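Local structure of chitin binding protein (5FTZ) at residues 2-6 / 7-11; 42-45 / 46-49; 74-77 / 78-81. The protein is a copper-dependent lytic polysaccharide monooxygenase of family AA10 that probably acts on chitin, which it would cleave by oxidation. All coordinates share one frame; numbering follows the deposited sequence.

Interaction 1 (2-6 / 7-11); sequences GYTDL and PVSRQ
Ser-9 folds back on Thr-4 and holds its carbonyl with two hydrogen bonds. Ser-9 CB lies 3.3 Å from Thr-4 OG1. The tip of the side chain, Ser-9 OG, goes on to donate to Thr-4 O at 2.8 Å. This bond lies in the carbonyl plane, on a lone pair. OG can reach it because it sits between the backbone N and the carbonyl carbon of its own residue (chi1 56°). The backbone Ser-9 N donates to the same Thr-4 O at 3.2 Å, from above the carbonyl plane. One buried acceptor thus takes two donors from one residue.

Ser-9 OG also lies 4.0 Å from Tyr-3 CB. Gln-11 comes to the same carbon by its CG, which lies 3.9 Å from Tyr-3 CB. The Gln-11 chain then bends at chi2. Gln-11 NE2 donates to a water at 3.1 Å, and that water donates to Gly-2 O. NE2 is also hydrogen-bonded to Tyr-165 O. The phenol end of Tyr-3 leads away and its OH bonds to Lys-12 NZ.

The reversal between the two arms is made at Leu-6 and Pro-7, which are joined by a cis peptide bond. The CB of Asp-5 points away from residues 7-11; its carboxylate makes a salt bridge with Arg-84 and a hydrogen bond with Gln-86. A classic beta bulge sets Asp-5 and Leu-6 together opposite Arg-84, at the end of strand 2-6. Ser-9 is the N-cap residue of helix 10-15. The contact therefore joins the first strand of the LPMO beta-sandwich to the short helix after it, with the Tyr-3 side chain about 10 Å from a bound copper.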
ATOM      1  N   GLY A   2      -4.543  -2.123 -18.581  1.00 10.04           N
ATOM      2  CA  GLY A   2      -5.297  -1.071 -19.221  1.00 10.27           C
ATOM      3  C   GLY A   2      -4.486  -0.344 -20.254  1.00  9.59           C
ATOM      4  O   GLY A   2      -3.289  -0.582 -20.398  1.00  9.44           O
ATOM      5  N   TYR A   3      -5.123   0.643 -20.897  1.00  9.25           N
ATOM      6  CA  TYR A   3      -4.473   1.424 -21.952  1.00  9.82           C
ATOM      7  C   TYR A   3      -5.212   2.753 -22.047  1.00  9.15           C
ATOM      8  O   TYR A   3      -6.357   2.882 -21.613  1.00  9.76           O
ATOM      9  CB  TYR A   3      -4.552   0.678 -23.311  1.00 10.74           C
ATOM     10  CG  TYR A   3      -5.919   0.222 -23.686  1.00 10.94           C
ATOM     11  CD1 TYR A   3      -6.818   1.070 -24.310  1.00 11.07           C
ATOM     12  CD2 TYR A   3      -6.353  -1.040 -23.354  1.00 12.24           C
ATOM     13  CE1 TYR A   3      -8.131   0.699 -24.546  1.00 13.25           C
ATOM     14  CE2 TYR A   3      -7.652  -1.481 -23.649  1.00 13.46           C
ATOM     15  CZ  TYR A   3      -8.540  -0.594 -24.246  1.00 14.05           C
ATOM     16  OH  TYR A   3      -9.831  -0.939 -24.593  1.00 17.78           O
ATOM     17  N   THR A   4      -4.636   3.681 -22.762  1.00  8.68           N
ATOM     18  CA  THR A   4      -5.328   4.935 -23.035  1.00  8.55           C
ATOM     19  C   THR A   4      -6.127   4.814 -24.328  1.00  9.30           C
ATOM     20  O   THR A   4      -5.637   4.315 -25.355  1.00  9.22           O
ATOM     21  CB  THR A   4      -4.352   6.103 -23.175  1.00  9.87           C
ATOM     22  OG1 THR A   4      -3.268   5.646 -23.942  1.00 11.09           O
ATOM     23  CG2 THR A   4      -3.828   6.592 -21.819  1.00 11.77           C
ATOM     24  N   ASP A   5      -7.341   5.325 -24.271  1.00  9.71           N
ATOM     25  CA  ASP A   5      -8.125   5.480 -25.505  1.00 10.45           C
ATOM     26  C   ASP A   5      -8.353   6.938 -25.891  1.00 10.22           C
ATOM     27  O   ASP A   5      -8.777   7.168 -26.990  1.00 11.12           O
ATOM     28  CB  ASP A   5      -9.419   4.635 -25.528  1.00 13.68           C
ATOM     29  CG  ASP A   5     -10.438   5.138 -24.674  1.00 16.13           C
ATOM     30  OD1 ASP A   5     -10.192   5.944 -23.797  1.00 15.64           O
ATOM     31  OD2 ASP A   5     -11.631   4.752 -24.855  1.00 16.78           O
ATOM     32  N   LEU A   6      -7.919   7.878 -25.056  1.00 10.32           N
ATOM     33  CA  LEU A   6      -7.863   9.299 -25.439  1.00 10.18           C
ATOM     34  C   LEU A   6      -6.589   9.896 -24.881  1.00  9.87           C
ATOM     35  O   LEU A   6      -6.426   9.922 -23.650  1.00 10.43           O
ATOM     36  CB  LEU A   6      -9.055  10.145 -24.929  1.00 11.11           C
ATOM     37  CG  LEU A   6     -10.385   9.796 -25.505  1.00 13.10           C
ATOM     38  CD1 LEU A   6     -11.485  10.467 -24.723  1.00 15.33           C
ATOM     39  CD2 LEU A   6     -10.451  10.158 -26.996  1.00 14.58           C
ATOM     40  N   PRO A   7      -5.649  10.371 -25.726  1.00  9.64           N
ATOM     41  CA  PRO A   7      -5.607  10.162 -27.169  1.00 10.05           C
ATOM     42  C   PRO A   7      -5.328   8.666 -27.417  1.00  9.38           C
ATOM     43  O   PRO A   7      -4.569   8.059 -26.647  1.00 11.15           O
ATOM     44  CB  PRO A   7      -4.395  11.023 -27.586  1.00 11.03           C
ATOM     45  CG  PRO A   7      -3.499  11.080 -26.397  1.00 11.75           C
ATOM     46  CD  PRO A   7      -4.385  10.908 -25.191  1.00 10.66           C
ATOM     47  N   VAL A   8      -5.950   8.104 -28.428  1.00  8.93           N
ATOM     48  CA  VAL A   8      -5.875   6.659 -28.623  1.00  9.06           C
ATOM     49  C   VAL A   8      -4.440   6.190 -28.784  1.00  8.70           C
ATOM     50  O   VAL A   8      -3.670   6.739 -29.584  1.00  9.07           O
ATOM     51  CB  VAL A   8      -6.815   6.191 -29.739  1.00 10.52           C
ATOM     52  CG1 VAL A   8      -6.394   6.707 -31.072  1.00  9.92           C
ATOM     53  CG2 VAL A   8      -6.912   4.690 -29.712  1.00 11.55           C
ATOM     54  N   SER A   9      -4.075   5.146 -28.056  1.00  7.72           N
ATOM     55  CA  SER A   9      -2.720   4.609 -28.047  1.00  8.38           C
ATOM     56  C   SER A   9      -2.504   3.595 -29.135  1.00  7.85           C
ATOM     57  O   SER A   9      -3.429   3.044 -29.714  1.00  8.42           O
ATOM     58  CB  SER A   9      -2.421   3.994 -26.696  1.00  9.19           C
ATOM     59  OG  SER A   9      -3.389   2.981 -26.368  1.00 10.94           O
ATOM     60  N   ARG A  10      -1.234   3.336 -29.451  1.00  7.17           N
ATOM     61  CA  ARG A  10      -0.867   2.379 -30.462  1.00  7.37           C
ATOM     62  C   ARG A  10      -1.454   1.017 -30.196  1.00  7.37           C
ATOM     63  O   ARG A  10      -1.887   0.358 -31.157  1.00  7.19           O
ATOM     64  CB  ARG A  10       0.652   2.352 -30.682  1.00  7.30           C
ATOM     65  CG  ARG A  10       1.232   3.598 -31.315  1.00  8.05           C
ATOM     66  CD  ARG A  10       2.734   3.479 -31.458  1.00  8.13           C
ATOM     67  NE  ARG A  10       3.291   4.706 -32.053  1.00  8.59           N
ATOM     68  CZ  ARG A  10       4.592   4.970 -32.139  1.00  9.18           C
ATOM     69  NH1 ARG A  10       5.481   4.107 -31.698  1.00  9.07           N
ATOM     70  NH2 ARG A  10       4.974   6.152 -32.645  1.00 10.07           N
ATOM     71  N   GLN A  11      -1.414   0.547 -28.958  1.00  7.89           N
ATOM     72  CA  GLN A  11      -1.976  -0.768 -28.716  1.00  7.85           C
ATOM     73  C   GLN A  11      -3.459  -0.808 -29.038  1.00  8.57           C
ATOM     74  O   GLN A  11      -3.960  -1.853 -29.508  1.00  8.53           O
ATOM     75  CB  GLN A  11      -1.684  -1.236 -27.283  1.00  7.86           C
ATOM     76  CG  GLN A  11      -2.031  -0.299 -26.129  1.00  7.89           C
ATOM     77  CD  GLN A  11      -0.859   0.491 -25.668  1.00  8.44           C
ATOM     78  OE1 GLN A  11      -0.281   1.244 -26.437  1.00  8.25           O
ATOM     79  NE2 GLN A  11      -0.502   0.352 -24.421  1.00  8.87           N
TER
HETATM   80  O   HOH W   1      -1.407  -1.654 -22.255  1.00 10.09           O

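Interaction 2 (42-45 / 46-49); sequences GPAD and GTIC
Gly-46 and Thr-47 turn the chain back on Ala-44 in a type II beta turn that runs from Ala-44 to Thr-47. Gly-46 takes the third position with a positive phi. A CB here would clash with Asp-45 O, so the position suits glycine. Outside the turn, its backbone pairs with Leu-111 and its O accepts from Asn-110.

Thr-47 makes the hydrogen bonds of the contact. Thr-47 N closes the turn on Ala-44 O at 2.9 Å. Thr-47 OG1 donates to Ala-44 O at 2.7 Å. Both donors are tilted from the carbonyl plane, N by 28° and OG1 by 18°. The hydroxyl is placed for this by a chi1 of 73°, which sets it between its own N and carbonyl carbon. Thr-47 OG1 also accepts from a water at 2.9 Å, and this water accepts from Ala-44 N. Pro-43 packs its CB 3.7 Å from Thr-47 OG1. A valine in place of Thr-47 would probably leave Ala-44 O with the turn bond alone and the water without its acceptor.

Ile-48 follows, with its CG1 3.9 Å from Ala-44 O. Ile-48 CD1 comes 4.1 Å from Asp-45 OD1. The two side chains lie side by side and point the same way. The charge of Asp-45 is met by Arg-113, which makes a salt bridge to OD1 and also bonds Pro-43 O. Cys-49 turns away to a disulfide with Cys-167, which ties this part of the loop to strand 162-171.

The chemistry is mainly polar. The backbone N closes the turn, the hydroxyl and water reinforce it, and two grips on one carbonyl should make its shape hard to change.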
ATOM      1  N   GLY A  42      12.882   1.562 -15.922  1.00 15.36           N
ATOM      2  CA  GLY A  42      11.800   1.242 -16.848  1.00 14.33           C
ATOM      3  C   GLY A  42      12.332   0.660 -18.136  1.00 14.23           C
ATOM      4  O   GLY A  42      13.507   0.383 -18.261  1.00 15.73           O
ATOM      5  N   PRO A  43      11.485   0.466 -19.155  1.00 13.26           N
ATOM      6  CA  PRO A  43      11.908  -0.138 -20.399  1.00 13.44           C
ATOM      7  C   PRO A  43      13.070   0.602 -21.066  1.00 12.62           C
ATOM      8  O   PRO A  43      13.132   1.833 -21.039  1.00 13.81           O
ATOM      9  CB  PRO A  43      10.662  -0.059 -21.306  1.00 14.23           C
ATOM     10  CG  PRO A  43       9.570   0.465 -20.454  1.00 15.11           C
ATOM     11  CD  PRO A  43      10.097   0.961 -19.170  1.00 13.33           C
ATOM     12  N   ALA A  44      13.921  -0.177 -21.686  1.00 12.19           N
ATOM     13  CA  ALA A  44      15.073   0.344 -22.468  1.00 14.19           C
ATOM     14  C   ALA A  44      14.619   1.237 -23.602  1.00 13.09           C
ATOM     15  O   ALA A  44      13.568   0.990 -24.190  1.00 12.71           O
ATOM     16  CB  ALA A  44      15.854  -0.811 -23.035  1.00 16.16           C
ATOM     17  N   ASP A  45      15.431   2.219 -23.985  1.00 13.67           N
ATOM     18  CA  ASP A  45      15.223   2.996 -25.210  1.00 12.43           C
ATOM     19  C   ASP A  45      14.985   2.109 -26.398  1.00 13.20           C
ATOM     20  O   ASP A  45      15.606   1.055 -26.572  1.00 13.41           O
ATOM     21  CB  ASP A  45      16.452   3.899 -25.456  1.00 14.38           C
ATOM     22  CG  ASP A  45      16.457   5.162 -24.598  1.00 17.42           C
ATOM     23  OD1 ASP A  45      15.454   5.522 -23.938  1.00 14.38           O
ATOM     24  OD2 ASP A  45      17.517   5.822 -24.592  1.00 18.43           O
ATOM     25  N   GLY A  46      13.981   2.491 -27.169  1.00 11.96           N
ATOM     26  CA  GLY A  46      13.575   1.713 -28.315  1.00 12.12           C
ATOM     27  C   GLY A  46      12.604   0.602 -28.021  1.00 12.20           C
ATOM     28  O   GLY A  46      12.176  -0.070 -28.958  1.00 14.38           O
ATOM     29  N   THR A  47      12.268   0.406 -26.755  1.00 12.11           N
ATOM     30  CA  THR A  47      11.267  -0.587 -26.342  1.00 11.59           C
ATOM     31  C   THR A  47      10.276   0.058 -25.378  1.00 12.37           C
ATOM     32  O   THR A  47       9.481  -0.668 -24.749  1.00 14.57           O
ATOM     33  CB  THR A  47      11.865  -1.803 -25.656  1.00 13.05           C
ATOM     34  OG1 THR A  47      12.318  -1.453 -24.331  1.00 15.31           O
ATOM     35  CG2 THR A  47      12.975  -2.421 -26.469  1.00 16.13           C
ATOM     36  N   ILE A  48      10.193   1.382 -25.362  1.00 10.85           N
ATOM     37  CA  ILE A  48       9.312   2.056 -24.439  1.00 11.43           C
ATOM     38  C   ILE A  48       7.859   1.739 -24.745  1.00 10.65           C
ATOM     39  O   ILE A  48       7.084   1.325 -23.856  1.00 10.79           O
ATOM     40  CB  ILE A  48       9.543   3.560 -24.415  1.00 11.76           C
ATOM     41  CG1 ILE A  48      10.958   3.871 -23.894  1.00 12.88           C
ATOM     42  CG2 ILE A  48       8.531   4.244 -23.524  1.00 13.09           C
ATOM     43  CD1 ILE A  48      11.409   5.269 -24.245  1.00 13.35           C
ATOM     44  N   CYS A  49       7.462   1.878 -26.002  1.00 10.53           N
ATOM     45  CA  CYS A  49       6.046   1.730 -26.379  1.00 11.74           C
ATOM     46  C   CYS A  49       5.578   0.299 -26.285  1.00 11.04           C
ATOM     47  O   CYS A  49       4.370   0.073 -26.160  1.00 11.29           O
ATOM     48  CB  CYS A  49       5.783   2.275 -27.770  1.00 12.65           C
ATOM     49  SG  CYS A  49       6.247   4.034 -27.961  1.00 15.96           S
TER
HETATM   50  O   HOH W   2      13.377  -3.065 -22.147  1.00 25.24           O

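Interaction 3 (74-77 / 78-81); sequences RVNG and GQSY
Asn-76 and Gln-79 meet through their side-chain amides as well as their backbones. Gln-79 NE2 donates to Asn-76 OD1 at 3.2 Å. This bond is weak, with an N-H...acceptor angle of only 120°. The two side chains run side by side and point the same way, and their amide planes are turned 50° from each other. Gln-79 OE1 lies 3.6 Å from Asn-76 CB, so the amide also rests against the stem of its partner.

A water supports the pair. It donates to Asn-76 OD1 at 2.9 Å and accepts from Gln-79 NE2 at 3.0 Å. The amides are therefore linked twice, once directly and once through solvent.

The backbone beneath makes a turn. Gln-79 N donates to Asn-76 O at 3.3 Å, also a weak bond. It closes a type II beta turn with Gly-77 and Gly-78 at its corners. Gly-78 has a positive phi, and a CB there would clash with Gly-77 O. The Gln-79 side chain leaves the turn with CG anti to the backbone N (chi1 -175°) and stays extended beyond CG, which carries its amide back alongside Asn-76.

Further out, Val-75 and Tyr-81 make an apolar contact, with Val-75 CG1 4.3 Å from Tyr-81 CE1. Leu-141 packs against both of them. Tyr-81 also stacks edge-to-face with Phe-83.

The contact lies at the surface, its centre about 17 Å from the centre of the chain. It leads from strand 73-74 into strand 80-87. Val-75 pairs by its backbone with Thr-171 near the end of strand 162-171, while Gly-78 and Gln-79 pair with Pro-142 and Leu-141, just past strand 134-140.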
ATOM      1  N   ARG A  74      -5.595  14.520 -33.902  1.00 13.18           N
ATOM      2  CA  ARG A  74      -5.362  15.956 -33.961  1.00 14.38           C
ATOM      3  C   ARG A  74      -5.683  16.610 -32.648  1.00 13.37           C
ATOM      4  O   ARG A  74      -6.736  16.339 -32.054  1.00 15.49           O
ATOM      5  CB  ARG A  74      -6.246  16.570 -35.049  1.00 17.63           C
ATOM      6  CG  ARG A  74      -5.567  16.464 -36.416  1.00 22.75           C
ATOM      7  CD  ARG A  74      -4.739  17.724 -36.767  1.00 26.03           C
ATOM      8  N   VAL A  75      -4.733  17.396 -32.150  1.00 11.99           N
ATOM      9  CA  VAL A  75      -4.864  18.087 -30.841  1.00 13.76           C
ATOM     10  C   VAL A  75      -4.452  19.540 -30.970  1.00 13.97           C
ATOM     11  O   VAL A  75      -3.676  19.911 -31.864  1.00 14.64           O
ATOM     12  CB  VAL A  75      -4.054  17.407 -29.730  1.00 15.39           C
ATOM     13  CG1 VAL A  75      -4.535  15.982 -29.529  1.00 17.28           C
ATOM     14  CG2 VAL A  75      -2.568  17.424 -30.035  1.00 15.92           C
ATOM     15  N   ASN A  76      -4.972  20.346 -30.041  1.00 15.23           N
ATOM     16  CA  ASN A  76      -4.603  21.776 -30.005  1.00 16.32           C
ATOM     17  C   ASN A  76      -3.707  22.097 -28.819  1.00 13.90           C
ATOM     18  O   ASN A  76      -4.091  21.975 -27.661  1.00 14.15           O
ATOM     19  CB  ASN A  76      -5.859  22.636 -29.923  1.00 17.96           C
ATOM     20  CG  ASN A  76      -6.819  22.387 -31.070  1.00 22.99           C
ATOM     21  OD1 ASN A  76      -7.930  21.922 -30.843  1.00 37.25           O
ATOM     22  ND2 ASN A  76      -6.386  22.619 -32.276  1.00 23.75           N
ATOM     23  N   GLY A  77      -2.497  22.542 -29.083  1.00 14.76           N
ATOM     24  CA  GLY A  77      -1.589  22.864 -28.013  1.00 14.44           C
ATOM     25  C   GLY A  77      -2.132  23.911 -27.067  1.00 14.29           C
ATOM     26  O   GLY A  77      -2.807  24.881 -27.506  1.00 14.60           O
ATOM     27  N   GLY A  78      -1.781  23.781 -25.804  1.00 12.68           N
ATOM     28  CA  GLY A  78      -2.165  24.750 -24.800  1.00 14.26           C
ATOM     29  C   GLY A  78      -3.615  24.692 -24.358  1.00 13.82           C
ATOM     30  O   GLY A  78      -4.040  25.529 -23.597  1.00 18.19           O
ATOM     31  N   GLN A  79      -4.391  23.741 -24.853  1.00 12.94           N
ATOM     32  CA  GLN A  79      -5.809  23.612 -24.557  1.00 13.35           C
ATOM     33  C   GLN A  79      -6.005  22.458 -23.588  1.00 12.52           C
ATOM     34  O   GLN A  79      -5.302  21.433 -23.649  1.00 12.52           O
ATOM     35  CB  GLN A  79      -6.507  23.270 -25.881  1.00 15.78           C
ATOM     36  CG  GLN A  79      -7.992  23.184 -25.949  1.00 20.28           C
ATOM     37  CD  GLN A  79      -8.498  23.326 -27.403  1.00 18.35           C
ATOM     38  OE1 GLN A  79      -8.352  24.407 -28.043  1.00 21.13           O
ATOM     39  NE2 GLN A  79      -9.093  22.286 -27.908  1.00 20.14           N
ATOM     40  N   SER A  80      -7.021  22.553 -22.755  1.00 12.03           N
ATOM     41  CA  SER A  80      -7.393  21.446 -21.880  1.00 11.64           C
ATOM     42  C   SER A  80      -7.914  20.269 -22.712  1.00 10.34           C
ATOM     43  O   SER A  80      -8.486  20.416 -23.769  1.00 10.60           O
ATOM     44  CB  SER A  80      -8.445  21.879 -20.868  1.00 12.17           C
ATOM     45  OG  SER A  80      -8.427  20.962 -19.812  1.00 14.45           O
ATOM     46  N   TYR A  81      -7.669  19.068 -22.207  1.00  9.32           N
ATOM     47  CA  TYR A  81      -8.003  17.839 -22.928  1.00  9.64           C
ATOM     48  C   TYR A  81      -8.367  16.762 -21.930  1.00  9.44           C
ATOM     49  O   TYR A  81      -7.793  16.702 -20.842  1.00 10.18           O
ATOM     50  CB  TYR A  81      -6.803  17.429 -23.780  1.00 10.58           C
ATOM     51  CG  TYR A  81      -7.007  16.212 -24.686  1.00 10.96           C
ATOM     52  CD1 TYR A  81      -7.568  16.353 -25.932  1.00 12.04           C
ATOM     53  CD2 TYR A  81      -6.616  14.963 -24.291  1.00 11.01           C
ATOM     54  CE1 TYR A  81      -7.774  15.263 -26.792  1.00 11.91           C
ATOM     55  CE2 TYR A  81      -6.812  13.819 -25.087  1.00 11.61           C
ATOM     56  CZ  TYR A  81      -7.360  13.984 -26.338  1.00 12.97           C
ATOM     57  OH  TYR A  81      -7.594  12.864 -27.164  1.00 15.16           O
TER
HETATM   58  O   HOH W   3     -10.738  22.288 -30.449  1.00 30.81           O

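In the fold
From the N terminus, interaction 1 comes first and closes the reversal that leads from strand 2-6 to helix 10-15. Interaction 2 follows as a tight turn in the long loop between strands 33-35 and 73-74. Interaction 3 then closes the turn into strand 80-87. The three lie in series; none nests in or crosses another. Interactions 1 and 2 touch where Arg-10 NH1 packs 3.8 Å from Cys-49 SG. Interactions 1 and 3 share a sheet, since strands 2-6 and 80-87 are neighbours, and Pro-7 CA lies 3.4 Å from Tyr-81 OH. Interactions 2 and 3 do not meet: they lie on opposite sides of the chain's centre, their nearest atoms about 16 Å apart.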